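Local coordinates for uncharacterized protein (Neisseria meningitidis MC58, PDB 2R2A), which has no established function but forms the N-terminal domain of a zonular occludens toxin homologue, whose P-loop NTPase-like fold probably binds a nucleotide, at residues Leu20-Met25 and Glu30-Asp35; Ile57-Lys62 and Val91-Ala96; His149-Lys154 and Thr159-Lys164. All blocks are in the same frame, centred on the assembly; numbering follows the deposited sequence.

The three contacts lie on one P-loop NTPase-like domain. Contact 1 and contact 2, with centres about 19 Å apart, meet directly: Ile92 of the strand in contact 2 packs through CG2 on CG of Met22, 3.8 Å away, and its CD1 also lies near Phe32. Contact 3 is centred about 20 Å from contact 1 and about 24 Å from contact 2, on the opposite side of the chain's centre from contact 2, although both reach the same sheet. A sulfate, probably from the crystallisation liquor, sits on a probable Walker A loop (Gly12, Gly17, Lys18, Thr19); helix 18-28 of contact 1 runs on from that loop, and the side chain of Ile150 in contact 3 lies about 5 Å from the sulfate.

Contact 1. Residues Leu20-Met25 and Glu30-Asp35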
loop_
_atom_site.group_PDB
_atom_site.type_symbol
_atom_site.label_atom_id
_atom_site.label_comp_id
_atom_site.label_asym_id
_atom_site.label_seq_id
_atom_site.Cartn_x
_atom_site.Cartn_y
_atom_site.Cartn_z
ATOM N N LEU A 20 -9.204 6.523 -3.571
ATOM C CA LEU A 20 -10.470 6.703 -2.799
ATOM C C LEU A 20 -10.876 5.427 -2.073
ATOM O O LEU A 20 -11.352 5.492 -0.946
ATOM C CB LEU A 20 -11.612 7.119 -3.718
ATOM C CG LEU A 20 -11.516 8.542 -4.261
ATOM C CD1 LEU A 20 -12.554 8.661 -5.309
ATOM C CD2 LEU A 20 -11.739 9.540 -3.118
ATOM N N LYS A 21 -10.680 4.258 -2.705
ATOM C CA LYS A 21 -10.901 3.006 -1.964
ATOM C C LYS A 21 -9.988 2.906 -0.719
ATOM O O LYS A 21 -10.437 2.526 0.370
ATOM C CB LYS A 21 -10.750 1.784 -2.886
ATOM C CG LYS A 21 -10.972 0.441 -2.177
ATOM C CD LYS A 21 -12.432 0.397 -1.668
ATOM C CE LYS A 21 -12.760 -0.868 -0.892
ATOM N NZ LYS A 21 -14.233 -0.707 -0.528
HETATM N N MSE A 22 -8.714 3.233 -0.888
HETATM C CA MSE A 22 -7.767 3.236 0.241
HETATM C C MSE A 22 -8.234 4.154 1.381
HETATM O O MSE A 22 -8.296 3.732 2.541
HETATM C CB MSE A 22 -6.364 3.592 -0.258
HETATM C CG MSE A 22 -5.247 3.542 0.816
HETATM SE SE MSE A 22 -4.865 1.707 1.385
HETATM C CE MSE A 22 -5.609 1.705 3.240
ATOM N N VAL A 23 -8.559 5.404 1.051
ATOM C CA VAL A 23 -9.081 6.353 2.065
ATOM C C VAL A 23 -10.380 5.835 2.718
ATOM O O VAL A 23 -10.581 5.955 3.932
ATOM C CB VAL A 23 -9.282 7.771 1.463
ATOM C CG1 VAL A 23 -9.821 8.774 2.542
ATOM C CG2 VAL A 23 -7.981 8.290 0.790
ATOM N N SER A 24 -11.253 5.231 1.915
ATOM C CA SER A 24 -12.483 4.604 2.418
ATOM C C SER A 24 -12.164 3.530 3.475
ATOM O O SER A 24 -12.834 3.421 4.518
ATOM C CB SER A 24 -13.274 4.001 1.240
ATOM O OG SER A 24 -14.622 3.728 1.592
HETATM N N MSE A 25 -11.127 2.732 3.214
HETATM C CA MSE A 25 -10.653 1.726 4.185
HETATM C C MSE A 25 -10.118 2.362 5.442
HETATM O O MSE A 25 -10.415 1.917 6.559
HETATM C CB MSE A 25 -9.595 0.821 3.529
HETATM C CG MSE A 25 -10.213 0.019 2.382
HETATM SE SE MSE A 25 -8.876 -0.813 1.182
HETATM C CE MSE A 25 -8.442 -2.178 2.447
ATOM N N GLU A 30 -10.931 -1.651 10.991
ATOM C CA GLU A 30 -10.448 -1.773 12.382
ATOM C C GLU A 30 -9.009 -1.305 12.643
ATOM O O GLU A 30 -8.725 -0.683 13.682
ATOM C CB GLU A 30 -10.574 -3.233 12.847
ATOM C CG GLU A 30 -11.947 -3.624 13.403
ATOM C CD GLU A 30 -12.359 -2.761 14.587
ATOM O OE1 GLU A 30 -11.571 -2.638 15.564
ATOM O OE2 GLU A 30 -13.468 -2.184 14.518
HETATM N N MSE A 31 -8.078 -1.602 11.724
HETATM C CA MSE A 31 -6.658 -1.289 12.025
HETATM C C MSE A 31 -6.360 0.189 12.174
HETATM O O MSE A 31 -5.347 0.556 12.791
HETATM C CB MSE A 31 -5.674 -1.965 11.042
HETATM C CG MSE A 31 -5.747 -1.490 9.583
HETATM SE SE MSE A 31 -4.098 -2.043 8.668
HETATM C CE MSE A 31 -4.708 -3.818 8.312
ATOM N N PHE A 32 -7.238 1.042 11.645
ATOM C CA PHE A 32 -7.055 2.484 11.677
ATOM C C PHE A 32 -7.730 3.199 12.849
ATOM O O PHE A 32 -7.615 4.407 12.986
ATOM C CB PHE A 32 -7.526 3.092 10.342
ATOM C CG PHE A 32 -6.707 2.635 9.168
ATOM C CD1 PHE A 32 -7.164 1.606 8.339
ATOM C CD2 PHE A 32 -5.466 3.217 8.894
ATOM C CE1 PHE A 32 -6.389 1.173 7.257
ATOM C CE2 PHE A 32 -4.696 2.794 7.829
ATOM C CZ PHE A 32 -5.176 1.771 7.002
ATOM N N LYS A 33 -8.477 2.451 13.647
ATOM C CA LYS A 33 -9.247 3.035 14.729
ATOM C C LYS A 33 -8.320 3.243 15.914
ATOM O O LYS A 33 -7.297 2.537 16.004
ATOM C CB LYS A 33 -10.347 2.072 15.123
ATOM C CG LYS A 33 -11.508 2.021 14.085
ATOM C CD LYS A 33 -12.520 0.987 14.547
ATOM C CE LYS A 33 -13.548 0.666 13.459
ATOM N NZ LYS A 33 -14.312 1.862 13.016
ATOM N N PRO A 34 -8.685 4.172 16.825
ATOM C CA PRO A 34 -7.839 4.392 18.020
ATOM C C PRO A 34 -7.956 3.189 18.944
ATOM O O PRO A 34 -8.995 2.522 18.954
ATOM C CB PRO A 34 -8.451 5.631 18.666
ATOM C CG PRO A 34 -9.816 5.720 18.177
ATOM C CD PRO A 34 -9.890 5.017 16.844
ATOM N N ASP A 35 -6.883 2.891 19.666
ATOM C CA ASP A 35 -6.862 1.790 20.607
ATOM C C ASP A 35 -7.569 2.189 21.929
ATOM O O ASP A 35 -8.276 3.210 21.978
ATOM C CB ASP A 35 -5.417 1.336 20.849
ATOM C CG ASP A 35 -4.549 2.391 21.596
ATOM O OD1 ASP A 35 -5.071 3.380 22.146
ATOM O OD2 ASP A 35 -3.322 2.208 21.634
#
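Phe32 meets the helix segment Leu20-Met25 through its ring, which touches the side chain of Met22 and the backbone carbonyl of Met25. Both methionines are modelled as selenomethionine. The terminal methyl of Met22 makes the apolar contact: its CE lies 3.8 Å from Phe32 CZ, at the far end of the ring. The next carbon, Phe32 CE1, is 4.1 Å from the same Met22 CE. The two side chains cross at about a right angle, and the methyl meets the ring obliquely. Met22 leaves the helix with CG anti to the backbone N (chi1 -176°), then bends at chi2 and chi3, and this hooked course carries its methyl across to the phenyl group although its CB does not face the other segment. Phe32 does the reverse: its side chain sets out toward the helix, with CG anti to the carbonyl carbon (chi1 -64°), and the ring extends straight into the interface. Phe32 CD1 also approaches Met25 O to 3.7 Å, obliquely to the ring, a van der Waals contact between a ring carbon and a helix carbonyl oxygen. The alpha carbons of Met25 and Phe32 are 8.3 Å apart, so the ring bridges most of the separation between the two backbones. The short 3-10 turn that presents it is closed by Lys33 N donating to Glu30 O at 3.1 Å. All three touching residues are buried. The contact packs the middle and C-terminal part of helix 18-28 against the loop that leads to strand 43-45, above the central sheet: Met22 and Met25 both rest on Phe127 of strand 125-130, Phe32 packs on Ile90 of strand 90-93, and Met25 reaches Lys146 and Tyr148 of strand 144-152.

Contact 2. Residues Ile57-Lys62 and Val91-Ala96; sequences IETDAK and VIVDEA
Two strands in the parallel part of the mixed central sheet, 55-58 and 90-93, send side chains over strand 43-45, which lies between them, to build part of the hydrophobic core beneath helix 77-80. Ile57 makes the main approach: its CD1 stands 4.0 Å from Val93 CG2 and 4.2 Å from Val91 CG1. The side chains of Ile57 and Val93 cross at about a right angle. With CG1 held between the backbone N and the carbonyl carbon (chi1 55°), Ile57 directs its terminal methyl across the gap. Further along, the methyl Thr59 CG2 faces Val93 CG1 at 4.3 Å, while the hydroxyl of Thr59 turns to a water that joins the segments, hydrogen-bonded to Thr59 OG1 and to Asp94 O, 2.8 Å from each. After the strand, local bonds shape the turn: Glu58 OE2 accepts from Asp60 N through its anti lone pair, and Asp60 OD1 closes an Asx turn on Lys62 N. Met77 and Trp80 cover Ile57 from helix 77-80. The run of hydrophobic residues ending in Asp94-Glu95 resembles a Walker B motif, and strand 125-130 separates it from strand 7-11, which leads into the probable Walker A loop, as in additional-strand P-loop NTPases.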
loop_
_atom_site.group_PDB
_atom_site.type_symbol
_atom_site.label_atom_id
_atom_site.label_comp_id
_atom_site.label_asym_id
_atom_site.label_seq_id
_atom_site.Cartn_x
_atom_site.Cartn_y
_atom_site.Cartn_z
ATOM N N ILE A 57 6.214 10.248 3.482
ATOM C CA ILE A 57 7.439 9.598 3.012
ATOM C C ILE A 57 7.722 9.932 1.539
ATOM O O ILE A 57 6.814 9.889 0.693
ATOM C CB ILE A 57 7.422 8.059 3.263
ATOM C CG1 ILE A 57 6.183 7.378 2.652
ATOM C CG2 ILE A 57 7.465 7.783 4.751
ATOM C CD1 ILE A 57 6.180 5.818 2.797
ATOM N N GLU A 58 8.984 10.263 1.247
ATOM C CA GLU A 58 9.434 10.573 -0.112
ATOM C C GLU A 58 9.777 9.306 -0.886
ATOM O O GLU A 58 10.639 8.523 -0.471
ATOM C CB GLU A 58 10.678 11.494 -0.090
ATOM C CG GLU A 58 11.114 11.995 -1.474
ATOM C CD GLU A 58 9.933 12.526 -2.283
ATOM O OE1 GLU A 58 9.349 13.555 -1.890
ATOM O OE2 GLU A 58 9.556 11.882 -3.288
ATOM N N THR A 59 9.099 9.101 -2.007
ATOM C CA THR A 59 9.349 7.924 -2.825
ATOM C C THR A 59 10.225 8.171 -4.061
ATOM O O THR A 59 10.637 7.195 -4.732
ATOM C CB THR A 59 8.029 7.245 -3.282
ATOM O OG1 THR A 59 7.262 8.167 -4.050
ATOM C CG2 THR A 59 7.220 6.797 -2.083
ATOM N N ASP A 60 10.507 9.438 -4.368
ATOM C CA ASP A 60 11.352 9.752 -5.532
ATOM C C ASP A 60 12.806 9.765 -5.077
ATOM O O ASP A 60 13.233 10.663 -4.354
ATOM C CB ASP A 60 10.952 11.078 -6.180
ATOM C CG ASP A 60 11.735 11.380 -7.480
ATOM O OD1 ASP A 60 12.772 10.741 -7.755
ATOM O OD2 ASP A 60 11.292 12.277 -8.228
ATOM N N ALA A 61 13.554 8.742 -5.470
ATOM C CA ALA A 61 14.920 8.591 -4.989
ATOM C C ALA A 61 15.854 9.734 -5.413
ATOM O O ALA A 61 16.870 9.964 -4.773
ATOM C CB ALA A 61 15.477 7.248 -5.404
ATOM N N LYS A 62 15.512 10.468 -6.465
ATOM C CA LYS A 62 16.347 11.601 -6.829
ATOM C C LYS A 62 16.108 12.763 -5.870
ATOM O O LYS A 62 17.029 13.534 -5.562
ATOM C CB LYS A 62 16.167 12.008 -8.296
ATOM C CG LYS A 62 17.414 12.743 -8.856
ATOM C CD LYS A 62 17.283 13.179 -10.319
ATOM C CE LYS A 62 17.700 12.073 -11.284
ATOM N NZ LYS A 62 18.080 12.620 -12.632
ATOM N N VAL A 91 2.013 1.432 6.650
ATOM C CA VAL A 91 2.719 2.139 5.590
ATOM C C VAL A 91 1.842 2.019 4.349
ATOM O O VAL A 91 1.409 0.920 4.053
ATOM C CB VAL A 91 4.089 1.470 5.321
ATOM C CG1 VAL A 91 4.740 2.071 4.112
ATOM C CG2 VAL A 91 5.046 1.578 6.568
ATOM N N ILE A 92 1.533 3.128 3.673
ATOM C CA ILE A 92 0.699 3.084 2.448
ATOM C C ILE A 92 1.504 3.772 1.347
ATOM O O ILE A 92 1.828 4.980 1.463
ATOM C CB ILE A 92 -0.660 3.834 2.626
ATOM C CG1 ILE A 92 -1.430 3.225 3.822
ATOM C CG2 ILE A 92 -1.467 3.864 1.302
ATOM C CD1 ILE A 92 -2.613 4.118 4.359
ATOM N N VAL A 93 1.838 3.022 0.295
ATOM C CA VAL A 93 2.735 3.576 -0.704
ATOM C C VAL A 93 1.940 3.621 -2.000
ATOM O O VAL A 93 1.553 2.590 -2.538
ATOM C CB VAL A 93 4.034 2.744 -0.815
ATOM C CG1 VAL A 93 4.878 3.218 -1.975
ATOM C CG2 VAL A 93 4.876 2.861 0.508
ATOM N N ASP A 94 1.650 4.818 -2.469
ATOM C CA ASP A 94 0.991 4.977 -3.763
ATOM C C ASP A 94 2.065 4.900 -4.882
ATOM O O ASP A 94 3.219 5.383 -4.715
ATOM C CB ASP A 94 0.231 6.308 -3.792
ATOM C CG ASP A 94 -0.647 6.446 -5.022
ATOM O OD1 ASP A 94 -1.174 5.415 -5.479
ATOM O OD2 ASP A 94 -0.813 7.570 -5.529
ATOM N N GLU A 95 1.691 4.311 -6.008
ATOM C CA GLU A 95 2.617 4.099 -7.153
ATOM C C GLU A 95 3.894 3.434 -6.632
ATOM O O GLU A 95 4.998 3.944 -6.792
ATOM C CB GLU A 95 2.904 5.416 -7.915
ATOM C CG GLU A 95 1.672 5.955 -8.745
ATOM C CD GLU A 95 1.098 4.957 -9.827
ATOM O OE1 GLU A 95 1.730 4.697 -10.859
ATOM O OE2 GLU A 95 -0.015 4.423 -9.632
ATOM N N ALA A 96 3.705 2.284 -5.995
ATOM C CA ALA A 96 4.743 1.617 -5.239
ATOM C C ALA A 96 5.926 1.135 -6.065
ATOM O O ALA A 96 6.942 0.748 -5.477
ATOM C CB ALA A 96 4.139 0.421 -4.471
HETATM O O HOH W 1 5.358 6.961 -5.691
#

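Contact 3. Residues His149-Lys154 and Thr159-Lys164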
loop_
_atom_site.group_PDB
_atom_site.type_symbol
_atom_site.label_atom_id
_atom_site.label_comp_id
_atom_site.label_asym_id
_atom_site.label_seq_id
_atom_site.Cartn_x
_atom_site.Cartn_y
_atom_site.Cartn_z
ATOM N N HIS A 149 -8.202 -5.694 -6.967
ATOM C CA HIS A 149 -7.991 -5.055 -8.251
ATOM C C HIS A 149 -9.345 -4.444 -8.684
ATOM O O HIS A 149 -10.409 -5.108 -8.575
ATOM C CB HIS A 149 -7.540 -6.082 -9.300
ATOM C CG HIS A 149 -7.406 -5.478 -10.675
ATOM N ND1 HIS A 149 -6.264 -4.813 -11.081
ATOM C CD2 HIS A 149 -8.268 -5.414 -11.714
ATOM C CE1 HIS A 149 -6.433 -4.382 -12.326
ATOM N NE2 HIS A 149 -7.651 -4.696 -12.711
ATOM N N ILE A 150 -9.325 -3.197 -9.131
ATOM C CA ILE A 150 -10.532 -2.536 -9.605
ATOM C C ILE A 150 -10.637 -2.744 -11.115
ATOM O O ILE A 150 -9.802 -2.264 -11.898
ATOM C CB ILE A 150 -10.525 -1.008 -9.249
ATOM C CG1 ILE A 150 -10.309 -0.835 -7.732
ATOM C CG2 ILE A 150 -11.852 -0.356 -9.739
ATOM C CD1 ILE A 150 -9.969 0.620 -7.370
ATOM N N ALA A 151 -11.658 -3.493 -11.519
ATOM C CA ALA A 151 -11.881 -3.749 -12.924
ATOM C C ALA A 151 -13.053 -2.890 -13.382
ATOM O O ALA A 151 -13.982 -2.617 -12.604
ATOM C CB ALA A 151 -12.180 -5.245 -13.120
ATOM N N SER A 152 -13.031 -2.432 -14.630
ATOM C CA SER A 152 -14.137 -1.635 -15.127
ATOM C C SER A 152 -14.657 -2.283 -16.387
ATOM O O SER A 152 -13.883 -2.771 -17.223
ATOM C CB SER A 152 -13.714 -0.192 -15.408
ATOM O OG SER A 152 -14.570 0.409 -16.385
ATOM N N ASN A 153 -15.971 -2.303 -16.538
ATOM C CA ASN A 153 -16.511 -2.798 -17.801
ATOM C C ASN A 153 -16.656 -1.789 -18.939
ATOM O O ASN A 153 -17.269 -2.107 -19.969
ATOM C CB ASN A 153 -17.869 -3.512 -17.605
ATOM C CG ASN A 153 -19.058 -2.552 -17.422
ATOM O OD1 ASN A 153 -18.903 -1.331 -17.359
ATOM N ND2 ASN A 153 -20.272 -3.127 -17.407
ATOM N N LYS A 154 -16.152 -0.568 -18.747
ATOM C CA LYS A 154 -16.112 0.453 -19.810
ATOM C C LYS A 154 -17.420 1.201 -20.182
ATOM O O LYS A 154 -17.406 2.143 -20.972
ATOM C CB LYS A 154 -15.349 -0.059 -21.042
ATOM C CG LYS A 154 -14.072 -0.868 -20.717
ATOM C CD LYS A 154 -13.104 -0.160 -19.767
ATOM C CE LYS A 154 -11.990 -1.123 -19.324
ATOM N NZ LYS A 154 -11.162 -1.619 -20.488
ATOM N N THR A 159 -16.007 -3.243 -10.664
ATOM C CA THR A 159 -15.999 -4.443 -9.842
ATOM C C THR A 159 -14.695 -4.482 -9.060
ATOM O O THR A 159 -13.585 -4.247 -9.623
ATOM C CB THR A 159 -16.035 -5.667 -10.771
ATOM O OG1 THR A 159 -17.200 -5.566 -11.595
ATOM C CG2 THR A 159 -16.132 -6.989 -9.942
ATOM N N LEU A 160 -14.800 -4.776 -7.767
ATOM C CA LEU A 160 -13.641 -5.034 -6.984
ATOM C C LEU A 160 -13.380 -6.571 -7.006
ATOM O O LEU A 160 -14.225 -7.334 -6.597
ATOM C CB LEU A 160 -13.949 -4.579 -5.561
ATOM C CG LEU A 160 -12.745 -4.637 -4.676
ATOM C CD1 LEU A 160 -11.842 -3.476 -5.093
ATOM C CD2 LEU A 160 -13.230 -4.497 -3.253
ATOM N N LEU A 161 -12.222 -6.975 -7.508
ATOM C CA LEU A 161 -11.789 -8.382 -7.533
ATOM C C LEU A 161 -10.883 -8.554 -6.325
ATOM O O LEU A 161 -10.006 -7.685 -6.047
ATOM C CB LEU A 161 -11.035 -8.683 -8.833
ATOM C CG LEU A 161 -11.780 -8.408 -10.178
ATOM C CD1 LEU A 161 -10.857 -8.747 -11.338
ATOM C CD2 LEU A 161 -13.026 -9.280 -10.257
ATOM N N GLU A 162 -11.051 -9.668 -5.635
ATOM C CA GLU A 162 -10.244 -9.927 -4.446
ATOM C C GLU A 162 -9.644 -11.342 -4.461
ATOM O O GLU A 162 -10.359 -12.327 -4.686
ATOM C CB GLU A 162 -11.080 -9.780 -3.179
ATOM C CG GLU A 162 -10.216 -9.892 -1.938
ATOM C CD GLU A 162 -10.995 -9.996 -0.644
ATOM O OE1 GLU A 162 -12.187 -9.603 -0.582
ATOM O OE2 GLU A 162 -10.368 -10.472 0.323
ATOM N N TRP A 163 -8.344 -11.407 -4.183
ATOM C CA TRP A 163 -7.652 -12.688 -4.013
ATOM C C TRP A 163 -6.904 -12.665 -2.688
ATOM O O TRP A 163 -6.681 -11.589 -2.120
ATOM C CB TRP A 163 -6.631 -12.929 -5.130
ATOM C CG TRP A 163 -7.164 -12.947 -6.553
ATOM C CD1 TRP A 163 -7.529 -14.036 -7.290
ATOM C CD2 TRP A 163 -7.268 -11.819 -7.419
ATOM N NE1 TRP A 163 -7.886 -13.659 -8.570
ATOM C CE2 TRP A 163 -7.740 -12.297 -8.673
ATOM C CE3 TRP A 163 -7.047 -10.436 -7.246
ATOM C CZ2 TRP A 163 -7.993 -11.436 -9.754
ATOM C CZ3 TRP A 163 -7.269 -9.568 -8.330
ATOM C CH2 TRP A 163 -7.749 -10.086 -9.574
ATOM N N LYS A 164 -6.476 -13.856 -2.241
ATOM C CA LYS A 164 -5.712 -13.996 -1.010
ATOM C C LYS A 164 -4.207 -14.053 -1.288
ATOM O O LYS A 164 -3.396 -14.227 -0.359
ATOM C CB LYS A 164 -6.143 -15.286 -0.273
ATOM C CG LYS A 164 -7.582 -15.304 0.162
ATOM C CD LYS A 164 -7.909 -14.146 1.075
ATOM C CE LYS A 164 -9.040 -14.512 2.042
ATOM N NZ LYS A 164 -9.699 -13.298 2.637
HETATM O O HOH W 2 -16.818 -4.049 -13.720
#
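His149-Ser152 and Thr159-Trp163 pair as antiparallel strands, their axes 4.8 Å apart at closest approach and their directions 142° apart. Four backbone bonds form two reciprocal pairs: His149 N to Leu161 O and Leu161 N to His149 O, both 2.8 Å, then Ala151 N to Thr159 O and Thr159 N to Ala151 O. The bond from Leu161 N is nearly straight and lies in the carbonyl plane of His149. Ile150 and Leu160 form the non-hydrogen-bonded pair between them. On their face of the sheet the two side chains cross obliquely, with Ile150 CG1 4.0 Å from Leu160 CD1. The other face carries His149, Ala151, Thr159 and Leu161. There CB of Ala151 meets Leu161 CD1 at 4.1 Å, and the same methyl of Leu161 lies obliquely to the imidazole of His149. His149 CB approaches the rim of the Trp163 indole near its plane, 3.6 Å from CZ3. His149 carries its imidazole anti to the backbone N (chi1 176°), and ND1 is hydrogen-bonded to Thr11 OG1, which orients the ring beside the probable P-loop. The indole NE1 of Trp163 bonds to Met173 O, and its ring also meets that of His147, so the indole is held by a bond at its nitrogen and by the neighbouring ring. At the turn end, a water sits 2.6 Å from Thr159 OG1 and donates weakly to Ala151 O. Just beyond it Ser152 OG accepts from Lys154 N in an ST turn, which starts the connection between the strands. The result is a beta hairpin between the P-loop strand 7-11 and the outermost strand 178-181: strand 144-152 runs parallel to 7-11, strand 158-163 turns back beside it, and 178-181 completes the antiparallel edge of this P-loop NTPase-like fold.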